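Long-range contact in CDA peptide synthetase I (Streptomyces coelicolor, PDB 5DU9), which is a peptide synthetase of the non-ribosomal kind, represented here by its condensation domain: residues G35-I40 / R149-L154. The protein carries 1 engineered substitution. Residues are numbered along the deposited sequence; the frame is centred on the assembly and turned at random.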
loop_
_atom_site.group_PDB
_atom_site.type_symbol
_atom_site.label_atom_id
_atom_site.label_comp_id
_atom_site.label_asym_id
_atom_site.label_seq_id
_atom_site.Cartn_x
_atom_site.Cartn_y
_atom_site.Cartn_z
ATOM N N GLY A 35 5.131 -1.368 6.345
ATOM C CA GLY A 35 6.476 -1.597 5.867
ATOM C C GLY A 35 6.577 -2.321 4.548
ATOM O O GLY A 35 5.618 -2.912 4.049
ATOM N N SER A 36 7.777 -2.258 3.985
ATOM C CA SER A 36 8.116 -3.001 2.785
ATOM C C SER A 36 9.601 -3.285 2.861
ATOM O O SER A 36 10.269 -2.844 3.796
ATOM C CB SER A 36 7.780 -2.216 1.520
ATOM O OG SER A 36 8.584 -1.052 1.428
ATOM N N CYS A 37 10.125 -4.010 1.883
ATOM C CA CYS A 37 11.562 -4.216 1.811
ATOM C C CYS A 37 12.010 -4.382 0.369
ATOM O O CYS A 37 11.184 -4.573 -0.520
ATOM C CB CYS A 37 11.980 -5.434 2.638
ATOM S SG CYS A 37 11.370 -7.021 2.025
ATOM N N LEU A 38 13.319 -4.271 0.157
ATOM C CA LEU A 38 13.940 -4.576 -1.126
ATOM C C LEU A 38 14.772 -5.837 -0.997
ATOM O O LEU A 38 15.626 -5.931 -0.118
ATOM C CB LEU A 38 14.843 -3.435 -1.604
ATOM C CG LEU A 38 14.246 -2.077 -1.959
ATOM C CD1 LEU A 38 15.367 -1.144 -2.384
ATOM C CD2 LEU A 38 13.198 -2.190 -3.057
ATOM N N GLU A 39 14.518 -6.805 -1.870
ATOM C CA GLU A 39 15.378 -7.967 -1.982
ATOM C C GLU A 39 16.471 -7.631 -2.981
ATOM O O GLU A 39 16.192 -7.399 -4.156
ATOM C CB GLU A 39 14.575 -9.192 -2.413
ATOM C CG GLU A 39 13.524 -9.600 -1.391
ATOM C CD GLU A 39 12.674 -10.768 -1.847
ATOM O OE1 GLU A 39 12.545 -10.972 -3.073
ATOM O OE2 GLU A 39 12.135 -11.485 -0.977
ATOM N N ILE A 40 17.711 -7.593 -2.502
ATOM C CA ILE A 40 18.833 -7.082 -3.281
ATOM C C ILE A 40 19.807 -8.218 -3.589
ATOM O O ILE A 40 20.209 -8.959 -2.695
ATOM C CB ILE A 40 19.530 -5.927 -2.528
ATOM C CG1 ILE A 40 18.535 -4.779 -2.318
ATOM C CG2 ILE A 40 20.746 -5.428 -3.295
ATOM C CD1 ILE A 40 18.872 -3.851 -1.172
ATOM N N ARG A 149 23.648 -11.778 -0.994
ATOM C CA ARG A 149 22.314 -11.193 -1.081
ATOM C C ARG A 149 22.030 -10.304 0.121
ATOM O O ARG A 149 22.538 -10.545 1.221
ATOM C CB ARG A 149 21.247 -12.284 -1.183
ATOM C CG ARG A 149 21.317 -13.101 -2.461
ATOM C CD ARG A 149 20.212 -14.145 -2.515
ATOM N NE ARG A 149 20.338 -15.145 -1.456
ATOM C CZ ARG A 149 21.101 -16.232 -1.529
ATOM N NH1 ARG A 149 21.827 -16.475 -2.613
ATOM N NH2 ARG A 149 21.144 -17.078 -0.510
ATOM N N HIS A 150 21.216 -9.275 -0.098
ATOM C CA HIS A 150 20.835 -8.357 0.964
ATOM C C HIS A 150 19.333 -8.132 1.003
ATOM O O HIS A 150 18.608 -8.473 0.066
ATOM C CB HIS A 150 21.548 -7.014 0.798
ATOM C CG HIS A 150 22.973 -7.028 1.258
ATOM N ND1 HIS A 150 23.978 -7.653 0.552
ATOM C CD2 HIS A 150 23.558 -6.497 2.356
ATOM C CE1 HIS A 150 25.121 -7.506 1.196
ATOM N NE2 HIS A 150 24.897 -6.805 2.291
ATOM N N LEU A 151 18.878 -7.556 2.108
ATOM C CA LEU A 151 17.491 -7.151 2.252
ATOM C C LEU A 151 17.468 -5.805 2.952
ATOM O O LEU A 151 18.048 -5.658 4.026
ATOM C CB LEU A 151 16.695 -8.198 3.041
ATOM C CG LEU A 151 15.176 -8.033 3.101
ATOM C CD1 LEU A 151 14.510 -9.388 3.271
ATOM C CD2 LEU A 151 14.764 -7.104 4.237
ATOM N N TYR A 152 16.823 -4.823 2.329
ATOM C CA TYR A 152 16.648 -3.511 2.944
ATOM C C TYR A 152 15.222 -3.379 3.440
ATOM O O TYR A 152 14.289 -3.424 2.643
ATOM C CB TYR A 152 16.960 -2.379 1.959
ATOM C CG TYR A 152 17.003 -1.020 2.625
ATOM C CD1 TYR A 152 15.836 -0.373 3.017
ATOM C CD2 TYR A 152 18.215 -0.393 2.880
ATOM C CE1 TYR A 152 15.877 0.862 3.640
ATOM C CE2 TYR A 152 18.264 0.840 3.495
ATOM C CZ TYR A 152 17.092 1.462 3.873
ATOM O OH TYR A 152 17.142 2.689 4.493
ATOM N N TYR A 153 15.064 -3.203 4.750
ATOM C CA TYR A 153 13.751 -3.037 5.364
ATOM C C TYR A 153 13.439 -1.577 5.634
ATOM O O TYR A 153 14.217 -0.870 6.270
ATOM C CB TYR A 153 13.673 -3.828 6.672
ATOM C CG TYR A 153 12.510 -3.456 7.578
ATOM C CD1 TYR A 153 11.200 -3.770 7.235
ATOM C CD2 TYR A 153 12.731 -2.820 8.791
ATOM C CE1 TYR A 153 10.143 -3.445 8.069
ATOM C CE2 TYR A 153 11.680 -2.491 9.632
ATOM C CZ TYR A 153 10.390 -2.811 9.270
ATOM O OH TYR A 153 9.350 -2.485 10.115
ATOM N N LEU A 154 12.280 -1.150 5.146
ATOM C CA LEU A 154 11.749 0.178 5.409
ATOM C C LEU A 154 10.480 0.051 6.234
ATOM O O LEU A 154 9.430 -0.342 5.719
ATOM C CB LEU A 154 11.462 0.920 4.102
ATOM C CG LEU A 154 10.722 2.257 4.231
ATOM C CD1 LEU A 154 11.546 3.269 5.004
ATOM C CD2 LEU A 154 10.355 2.797 2.857
HETATM O O HOH W 1 8.209 0.550 3.483
#
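Ile40 and Tyr152 lie side by side on one face of an antiparallel strand pair, their side chains pointing the same way, with Ile40 CD1 4.0 Å from Tyr152 CB. The isoleucine reaches that neighbour diagonally, because CG1 stands beside its backbone N (chi1 -61°) and carries CD1 toward the tyrosine, while its CB lies alongside the CB of His150, the residue directly across. Leu38 and Tyr152 form the next directly opposed pair on this face, meeting at their CB atoms, before the tyrosine ring leads away toward Leu173 and its OH bonds to His140. Helix 163-182 packs on this face, where Tyr170 touches Leu38 and Leu154.

On the other face the diagonal neighbours are Cys37 and Leu151. Leu151 CG lies anti to the backbone N (chi1 -171°), which brings CD2 to 3.6 Å from Cys37 CB, whereas SG touches the leucine more loosely. On the same face Glu39, directly across from Leu151, uses OE2 in a salt bridge with Arg383 of the adjoining strand 379-384.

Between these two layers of side chains the backbones pair through Ser36 with Leu154, Leu38 with Tyr152 and Ile40 with His150, two hydrogen bonds each. Leu38 N to Tyr152 O, at 2.8 Å, lies in the carbonyl plane; the donor Ile40 N instead stands 38° out of the plane of the His150 carbonyl group. Leu154 O accepts both Ser36 N and a water 2.7 Å away that also bonds Ser36 OG. Six backbone bonds thus satisfy the facing peptide groups of three residue pairs, while the water and Tyr170 OH hold the buried Ser36 hydroxyl.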